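Local coordinates for penicillin binding protein 2X (PDB 5U47) that probably acts as a division transpeptidase that cross-links peptides of adjacent glycan strands in septal peptidoglycan and is the kind of enzyme that beta-lactams acylate, at residues T48-Y60 / A102-Y116. The protein carries 1 engineered substitution. Sequence-based numbering, arbitrary orientation.
Sequences TSYSIYAIVSTSY and AYQVSFGLKGKGITY. With ACT (acetate ion), chain C.
Gln104 lies along the flank of strand 42-55 and meets Ile55 and Tyr53. Its CG stands trans to the Gln104 backbone N (chi1 -172°) and the chain runs on extended, which lays the amide across both side chains. CB packs on Ile55 CG1, and CG comes to 3.6 Å from that same atom while also nearing Ala54 O. CD then reaches Tyr53 CB, with the amide plane turned 38° from the tyrosine ring. At the tip, NE2 lies 3.5 Å from both Tyr53 CB and Ile55 CG1 and donates to Leu203 O, which helps to set the amide's rotation. Beneath this side chain the backbones pair antiparallel, Ala54 and Val105 exchanging two hydrogen bonds. Tyr103 O next takes both Val56 N and Ser57 N, the latter on a lone pair at 3.2 Å. Ser57 CB sits 3.4 Å above the centre of the Tyr103 ring, a CH-pi contact, while its OG accepts from Ser59 N in an ST turn. At the far end Gly113 and Ile114 face Tyr50 in a G1 beta bulge. On the face that carries Ala54 and Val105, opposite Gln104 and Ile55, Phe107 turns its edge to Ala54 CB (3.7 Å from CE1) and packs against helices 72-86 and 90-97. Segment 102-116 thus borders strand 42-55 within the dimerisation-domain region, and strand 134-143 pairs along that strand's other edge.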
ATOM      1  N   THR A  48      -2.597   3.029 -26.537  1.00 36.53           N
ATOM      2  CA  THR A  48      -1.759   3.234 -27.720  1.00 36.27           C
ATOM      3  C   THR A  48      -2.397   4.231 -28.662  1.00 36.34           C
ATOM      4  O   THR A  48      -3.582   4.135 -28.978  1.00 35.79           O
ATOM      5  CB  THR A  48      -1.594   1.928 -28.506  1.00 37.48           C
ATOM      6  OG1 THR A  48      -1.156   0.901 -27.636  1.00 37.60           O
ATOM      7  CG2 THR A  48      -0.564   2.077 -29.631  1.00 39.06           C
ATOM      8  N   SER A  49      -1.606   5.199 -29.092  1.00 36.90           N
ATOM      9  CA  SER A  49      -2.035   6.172 -30.086  1.00 36.99           C
ATOM     10  C   SER A  49      -0.916   6.180 -31.149  1.00 35.93           C
ATOM     11  O   SER A  49       0.119   5.516 -30.987  1.00 35.35           O
ATOM     12  CB  SER A  49      -2.306   7.534 -29.469  1.00 36.79           C
ATOM     13  OG  SER A  49      -1.127   8.086 -28.947  1.00 39.99           O
ATOM     14  N   TYR A  50      -1.120   6.900 -32.233  1.00 36.02           N
ATOM     15  CA  TYR A  50      -0.166   6.843 -33.344  1.00 36.29           C
ATOM     16  C   TYR A  50       0.250   8.187 -33.892  1.00 37.38           C
ATOM     17  O   TYR A  50      -0.517   9.152 -33.848  1.00 37.92           O
ATOM     18  CB  TYR A  50      -0.764   6.008 -34.460  1.00 36.28           C
ATOM     19  CG  TYR A  50      -1.055   4.592 -34.061  1.00 36.43           C
ATOM     20  CD1 TYR A  50      -2.254   4.257 -33.441  1.00 38.28           C
ATOM     21  CD2 TYR A  50      -0.141   3.580 -34.310  1.00 38.06           C
ATOM     22  CE1 TYR A  50      -2.529   2.951 -33.066  1.00 38.94           C
ATOM     23  CE2 TYR A  50      -0.412   2.262 -33.955  1.00 38.42           C
ATOM     24  CZ  TYR A  50      -1.608   1.960 -33.329  1.00 40.01           C
ATOM     25  OH  TYR A  50      -1.893   0.661 -32.968  1.00 42.46           O
ATOM     26  N   SER A  51       1.484   8.224 -34.398  1.00 37.10           N
ATOM     27  CA  SER A  51       2.066   9.404 -35.009  1.00 38.77           C
ATOM     28  C   SER A  51       2.305   9.062 -36.467  1.00 40.19           C
ATOM     29  O   SER A  51       2.930   8.027 -36.775  1.00 37.63           O
ATOM     30  CB  SER A  51       3.389   9.795 -34.356  1.00 39.75           C
ATOM     31  OG  SER A  51       3.206  10.184 -33.010  1.00 42.67           O
ATOM     32  N   ILE A  52       1.821   9.936 -37.355  1.00 40.75           N
ATOM     33  CA  ILE A  52       1.915   9.708 -38.802  1.00 43.31           C
ATOM     34  C   ILE A  52       3.181  10.340 -39.395  1.00 43.92           C
ATOM     35  O   ILE A  52       3.552  11.463 -39.053  1.00 43.40           O
ATOM     36  CB  ILE A  52       0.628  10.183 -39.548  1.00 45.03           C
ATOM     37  CG1 ILE A  52       0.649   9.706 -41.005  1.00 47.34           C
ATOM     38  CG2 ILE A  52       0.436  11.702 -39.467  1.00 45.93           C
ATOM     39  CD1 ILE A  52      -0.632   9.999 -41.766  1.00 48.54           C
ATOM     40  N   TYR A  53       3.840   9.592 -40.276  1.00 43.47           N
ATOM     41  CA  TYR A  53       5.052  10.047 -40.961  1.00 45.16           C
ATOM     42  C   TYR A  53       4.936   9.802 -42.448  1.00 44.45           C
ATOM     43  O   TYR A  53       4.168   8.945 -42.890  1.00 44.04           O
ATOM     44  CB  TYR A  53       6.286   9.301 -40.450  1.00 45.20           C
ATOM     45  CG  TYR A  53       6.568   9.539 -38.996  1.00 45.07           C
ATOM     46  CD1 TYR A  53       5.931   8.778 -38.012  1.00 44.40           C
ATOM     47  CD2 TYR A  53       7.474  10.513 -38.594  1.00 44.69           C
ATOM     48  CE1 TYR A  53       6.176   8.993 -36.668  1.00 44.84           C
ATOM     49  CE2 TYR A  53       7.730  10.734 -37.252  1.00 46.18           C
ATOM     50  CZ  TYR A  53       7.075   9.974 -36.287  1.00 45.91           C
ATOM     51  OH  TYR A  53       7.323  10.190 -34.947  1.00 45.31           O
ATOM     52  N   ALA A  54       5.711  10.561 -43.215  1.00 45.62           N
ATOM     53  CA  ALA A  54       5.742  10.424 -44.671  1.00 46.43           C
ATOM     54  C   ALA A  54       7.196  10.390 -45.129  1.00 46.74           C
ATOM     55  O   ALA A  54       7.954  11.318 -44.853  1.00 47.89           O
ATOM     56  CB  ALA A  54       4.983  11.573 -45.337  1.00 47.67           C
ATOM     57  N   ILE A  55       7.597   9.296 -45.775  1.00 46.10           N
ATOM     58  CA  ILE A  55       8.951   9.192 -46.300  1.00 48.15           C
ATOM     59  C   ILE A  55       8.942   9.788 -47.710  1.00 48.06           C
ATOM     60  O   ILE A  55       8.243   9.280 -48.598  1.00 45.73           O
ATOM     61  CB  ILE A  55       9.465   7.744 -46.322  1.00 48.15           C
ATOM     62  CG1 ILE A  55       9.640   7.237 -44.888  1.00 47.58           C
ATOM     63  CG2 ILE A  55      10.792   7.670 -47.092  1.00 49.45           C
ATOM     64  CD1 ILE A  55      10.090   5.793 -44.809  1.00 48.83           C
ATOM     65  N   VAL A  56       9.713  10.861 -47.891  1.00 49.53           N
ATOM     66  CA  VAL A  56       9.788  11.583 -49.181  1.00 51.38           C
ATOM     67  C   VAL A  56      11.102  11.403 -49.937  1.00 53.53           C
ATOM     68  O   VAL A  56      11.202  11.838 -51.090  1.00 56.09           O
ATOM     69  CB  VAL A  56       9.551  13.106 -48.988  1.00 52.81           C
ATOM     70  CG1 VAL A  56       8.134  13.364 -48.478  1.00 52.09           C
ATOM     71  CG2 VAL A  56      10.592  13.730 -48.048  1.00 52.33           C
ATOM     72  N   SER A  57      12.105  10.780 -49.304  1.00 53.91           N
ATOM     73  CA  SER A  57      13.410  10.591 -49.955  1.00 55.89           C
ATOM     74  C   SER A  57      13.306   9.780 -51.237  1.00 54.06           C
ATOM     75  O   SER A  57      12.723   8.691 -51.242  1.00 51.66           O
ATOM     76  CB  SER A  57      14.397   9.873 -49.027  1.00 57.50           C
ATOM     77  OG  SER A  57      15.644   9.683 -49.675  1.00 57.03           O
ATOM     78  N   THR A  58      13.886  10.308 -52.319  1.00 53.30           N
ATOM     79  CA  THR A  58      13.899   9.602 -53.597  1.00 52.04           C
ATOM     80  C   THR A  58      14.828   8.369 -53.541  1.00 51.45           C
ATOM     81  O   THR A  58      14.840   7.538 -54.468  1.00 51.22           O
ATOM     82  CB  THR A  58      14.269  10.543 -54.771  1.00 53.07           C
ATOM     83  OG1 THR A  58      15.520  11.184 -54.511  1.00 53.11           O
ATOM     84  CG2 THR A  58      13.200  11.604 -54.951  1.00 52.59           C
ATOM     85  N   SER A  59      15.611   8.261 -52.463  1.00 51.30           N
ATOM     86  CA  SER A  59      16.474   7.088 -52.258  1.00 51.37           C
ATOM     87  C   SER A  59      15.712   5.897 -51.668  1.00 49.22           C
ATOM     88  O   SER A  59      16.232   4.784 -51.658  1.00 47.34           O
ATOM     89  CB  SER A  59      17.672   7.420 -51.356  1.00 52.57           C
ATOM     90  OG  SER A  59      18.543   8.343 -51.985  1.00 54.32           O
ATOM     91  N   TYR A  60      14.489   6.120 -51.191  1.00 48.90           N
ATOM     92  CA  TYR A  60      13.705   5.043 -50.576  1.00 48.99           C
ATOM     93  C   TYR A  60      13.015   4.179 -51.643  1.00 48.00           C
ATOM     94  O   TYR A  60      11.820   4.302 -51.904  1.00 47.52           O
ATOM     95  CB  TYR A  60      12.709   5.634 -49.569  1.00 50.59           C
ATOM     96  CG  TYR A  60      11.998   4.627 -48.684  1.00 50.42           C
ATOM     97  CD1 TYR A  60      12.706   3.876 -47.747  1.00 52.13           C
ATOM     98  CD2 TYR A  60      10.602   4.494 -48.720  1.00 51.68           C
ATOM     99  CE1 TYR A  60      12.053   2.969 -46.907  1.00 51.13           C
ATOM    100  CE2 TYR A  60       9.938   3.604 -47.884  1.00 51.09           C
ATOM    101  CZ  TYR A  60      10.665   2.838 -46.980  1.00 51.75           C
ATOM    102  OH  TYR A  60      10.005   1.955 -46.147  1.00 51.02           O
ATOM    103  N   ALA A 102      15.068  16.433 -46.390  1.00 70.79           N
ATOM    104  CA  ALA A 102      14.385  15.536 -45.451  1.00 67.19           C
ATOM    105  C   ALA A 102      14.190  14.132 -46.019  1.00 64.73           C
ATOM    106  O   ALA A 102      13.969  13.960 -47.229  1.00 64.90           O
ATOM    107  CB  ALA A 102      13.038  16.120 -45.060  1.00 67.49           C
ATOM    108  N   TYR A 103      14.268  13.135 -45.136  1.00 59.70           N
ATOM    109  CA  TYR A 103      14.084  11.745 -45.524  1.00 56.61           C
ATOM    110  C   TYR A 103      12.634  11.387 -45.203  1.00 53.48           C
ATOM    111  O   TYR A 103      11.843  11.039 -46.095  1.00 51.49           O
ATOM    112  CB  TYR A 103      15.071  10.825 -44.784  1.00 57.25           C
ATOM    113  CG  TYR A 103      15.345   9.520 -45.518  1.00 58.66           C
ATOM    114  CD1 TYR A 103      14.377   8.519 -45.598  1.00 58.45           C
ATOM    115  CD2 TYR A 103      16.583   9.291 -46.142  1.00 61.51           C
ATOM    116  CE1 TYR A 103      14.627   7.326 -46.279  1.00 59.15           C
ATOM    117  CE2 TYR A 103      16.842   8.102 -46.824  1.00 60.88           C
ATOM    118  CZ  TYR A 103      15.860   7.119 -46.892  1.00 60.25           C
ATOM    119  OH  TYR A 103      16.093   5.929 -47.560  1.00 61.12           O
ATOM    120  N   GLN A 104      12.297  11.513 -43.924  1.00 49.34           N
ATOM    121  CA  GLN A 104      10.969  11.248 -43.426  1.00 48.38           C
ATOM    122  C   GLN A 104      10.522  12.471 -42.651  1.00 47.89           C
ATOM    123  O   GLN A 104      11.280  13.002 -41.840  1.00 46.55           O
ATOM    124  CB  GLN A 104      10.995  10.028 -42.496  1.00 46.54           C
ATOM    125  CG  GLN A 104       9.626   9.537 -42.059  1.00 45.61           C
ATOM    126  CD  GLN A 104       9.710   8.285 -41.191  1.00 44.33           C
ATOM    127  OE1 GLN A 104      10.496   8.229 -40.246  1.00 43.18           O
ATOM    128  NE2 GLN A 104       8.886   7.286 -41.501  1.00 43.03           N
ATOM    129  N   VAL A 105       9.287  12.899 -42.889  1.00 48.70           N
ATOM    130  CA  VAL A 105       8.744  14.065 -42.209  1.00 50.92           C
ATOM    131  C   VAL A 105       7.497  13.707 -41.396  1.00 50.68           C
ATOM    132  O   VAL A 105       6.810  12.712 -41.681  1.00 48.57           O
ATOM    133  CB  VAL A 105       8.417  15.196 -43.209  1.00 53.51           C
ATOM    134  CG1 VAL A 105       9.637  15.483 -44.083  1.00 55.04           C
ATOM    135  CG2 VAL A 105       7.211  14.841 -44.082  1.00 55.04           C
ATOM    136  N   SER A 106       7.223  14.531 -40.387  1.00 50.58           N
ATOM    137  CA  SER A 106       6.060  14.374 -39.518  1.00 50.59           C
ATOM    138  C   SER A 106       5.073  15.515 -39.804  1.00 50.37           C
ATOM    139  O   SER A 106       5.299  16.319 -40.709  1.00 52.40           O
ATOM    140  CB  SER A 106       6.496  14.333 -38.051  1.00 51.70           C
ATOM    141  OG  SER A 106       7.210  15.502 -37.701  1.00 56.08           O
ATOM    142  N   PHE A 107       3.990  15.590 -39.037  1.00 47.97           N
ATOM    143  CA  PHE A 107       2.943  16.573 -39.301  1.00 49.51           C
ATOM    144  C   PHE A 107       2.414  17.290 -38.055  1.00 50.26           C
ATOM    145  O   PHE A 107       1.232  17.649 -37.992  1.00 50.25           O
ATOM    146  CB  PHE A 107       1.806  15.886 -40.084  1.00 49.25           C
ATOM    147  CG  PHE A 107       2.229  15.393 -41.443  1.00 49.20           C
ATOM    148  CD1 PHE A 107       2.777  14.120 -41.604  1.00 49.02           C
ATOM    149  CD2 PHE A 107       2.104  16.206 -42.559  1.00 49.84           C
ATOM    150  CE1 PHE A 107       3.183  13.675 -42.855  1.00 49.85           C
ATOM    151  CE2 PHE A 107       2.511  15.765 -43.807  1.00 50.76           C
ATOM    152  CZ  PHE A 107       3.047  14.500 -43.960  1.00 50.00           C
ATOM    153  N   GLY A 108       3.298  17.515 -37.078  1.00 51.87           N
ATOM    154  CA  GLY A 108       2.947  18.263 -35.863  1.00 53.92           C
ATOM    155  C   GLY A 108       1.932  17.630 -34.927  1.00 53.07           C
ATOM    156  O   GLY A 108       1.692  16.427 -34.981  1.00 47.98           O
ATOM    157  N   LEU A 109       1.322  18.464 -34.077  1.00 56.78           N
ATOM    158  CA  LEU A 109       0.343  17.994 -33.077  1.00 57.43           C
ATOM    159  C   LEU A 109      -0.850  17.241 -33.650  1.00 54.34           C
ATOM    160  O   LEU A 109      -1.277  16.252 -33.063  1.00 52.16           O
ATOM    161  CB  LEU A 109      -0.153  19.143 -32.187  1.00 62.51           C
ATOM    162  CG  LEU A 109       0.703  19.524 -30.969  1.00 65.28           C
ATOM    163  CD1 LEU A 109       2.175  19.731 -31.311  1.00 66.69           C
ATOM    164  CD2 LEU A 109       0.101  20.770 -30.322  1.00 67.56           C
ATOM    165  N   LYS A 110      -1.395  17.703 -34.777  1.00 54.12           N
ATOM    166  CA  LYS A 110      -2.520  16.999 -35.398  1.00 52.69           C
ATOM    167  C   LYS A 110      -2.064  15.646 -35.983  1.00 49.51           C
ATOM    168  O   LYS A 110      -2.883  14.761 -36.226  1.00 50.24           O
ATOM    169  CB  LYS A 110      -3.206  17.854 -36.457  1.00 54.98           C
ATOM    170  CG  LYS A 110      -3.926  19.084 -35.907  1.00 57.64           C
ATOM    171  CD  LYS A 110      -4.835  19.699 -36.966  1.00 59.86           C
ATOM    172  CE  LYS A 110      -5.611  20.918 -36.471  1.00 63.22           C
ATOM    173  NZ  LYS A 110      -4.777  22.148 -36.363  1.00 65.30           N
ATOM    174  N   GLY A 111      -0.753  15.491 -36.172  1.00 48.23           N
ATOM    175  CA  GLY A 111      -0.175  14.244 -36.695  1.00 45.31           C
ATOM    176  C   GLY A 111       0.254  13.257 -35.630  1.00 45.53           C
ATOM    177  O   GLY A 111       0.877  12.228 -35.947  1.00 42.16           O
ATOM    178  N   LYS A 112      -0.092  13.550 -34.373  1.00 45.80           N
ATOM    179  CA  LYS A 112       0.261  12.706 -33.232  1.00 46.67           C
ATOM    180  C   LYS A 112      -0.965  12.457 -32.366  1.00 44.28           C
ATOM    181  O   LYS A 112      -1.934  13.211 -32.429  1.00 42.27           O
ATOM    182  CB  LYS A 112       1.327  13.404 -32.392  1.00 52.16           C
ATOM    183  CG  LYS A 112       2.627  13.637 -33.132  1.00 58.63           C
ATOM    184  CD  LYS A 112       3.690  14.242 -32.231  1.00 62.36           C
ATOM    185  CE  LYS A 112       5.046  14.218 -32.928  1.00 68.15           C
ATOM    186  NZ  LYS A 112       6.145  14.686 -32.039  1.00 71.58           N
ATOM    187  N   GLY A 113      -0.915  11.408 -31.550  1.00 41.61           N
ATOM    188  CA  GLY A 113      -2.034  11.052 -30.682  1.00 40.67           C
ATOM    189  C   GLY A 113      -3.253  10.568 -31.442  1.00 40.36           C
ATOM    190  O   GLY A 113      -4.379  10.661 -30.960  1.00 38.19           O
ATOM    191  N   ILE A 114      -3.018  10.031 -32.631  1.00 39.91           N
ATOM    192  CA  ILE A 114      -4.087   9.530 -33.473  1.00 40.11           C
ATOM    193  C   ILE A 114      -4.558   8.196 -32.929  1.00 39.18           C
ATOM    194  O   ILE A 114      -3.737   7.314 -32.657  1.00 39.97           O
ATOM    195  CB  ILE A 114      -3.584   9.317 -34.924  1.00 40.21           C
ATOM    196  CG1 ILE A 114      -3.036  10.623 -35.495  1.00 40.57           C
ATOM    197  CG2 ILE A 114      -4.701   8.743 -35.788  1.00 41.10           C
ATOM    198  CD1 ILE A 114      -2.281  10.466 -36.804  1.00 42.71           C
ATOM    199  N   THR A 115      -5.870   8.037 -32.792  1.00 39.67           N
ATOM    200  CA  THR A 115      -6.441   6.790 -32.299  1.00 41.03           C
ATOM    201  C   THR A 115      -6.256   5.677 -33.314  1.00 42.36           C
ATOM    202  O   THR A 115      -5.961   5.924 -34.488  1.00 42.73           O
ATOM    203  CB  THR A 115      -7.950   6.920 -32.045  1.00 43.57           C
ATOM    204  OG1 THR A 115      -8.619   7.217 -33.284  1.00 45.11           O
ATOM    205  CG2 THR A 115      -8.241   8.025 -31.015  1.00 43.67           C
ATOM    206  N   TYR A 116      -6.470   4.453 -32.857  1.00 42.51           N
ATOM    207  CA  TYR A 116      -6.357   3.264 -33.696  1.00 44.95           C
ATOM    208  C   TYR A 116      -7.388   3.260 -34.842  1.00 45.95           C
ATOM    209  O   TYR A 116      -7.053   2.943 -35.983  1.00 43.33           O
ATOM    210  CB  TYR A 116      -6.490   2.006 -32.829  1.00 44.29           C
ATOM    211  CG  TYR A 116      -6.570   0.705 -33.592  1.00 46.16           C
ATOM    212  CD1 TYR A 116      -5.410   0.087 -34.092  1.00 46.39           C
ATOM    213  CD2 TYR A 116      -7.795   0.060 -33.786  1.00 46.98           C
ATOM    214  CE1 TYR A 116      -5.478  -1.116 -34.787  1.00 46.70           C
ATOM    215  CE2 TYR A 116      -7.866  -1.154 -34.474  1.00 48.26           C
ATOM    216  CZ  TYR A 116      -6.705  -1.733 -34.971  1.00 47.22           C
ATOM    217  OH  TYR A 116      -6.771  -2.928 -35.652  1.00 49.68           O
TER
HETATM  218  C   ACT C 802      -2.660  -1.128 -25.574  1.00 64.65           C
HETATM  219  O   ACT C 802      -2.505  -2.241 -25.017  1.00 64.49           O
HETATM  220  OXT ACT C 802      -1.817  -0.207 -25.462  1.00 57.03           O
HETATM  221  CH3 ACT C 802      -3.892  -0.894 -26.402  1.00 62.33           C
HETATM  222  O   HOH W   1       1.261   9.620 -30.876  1.00 42.12           O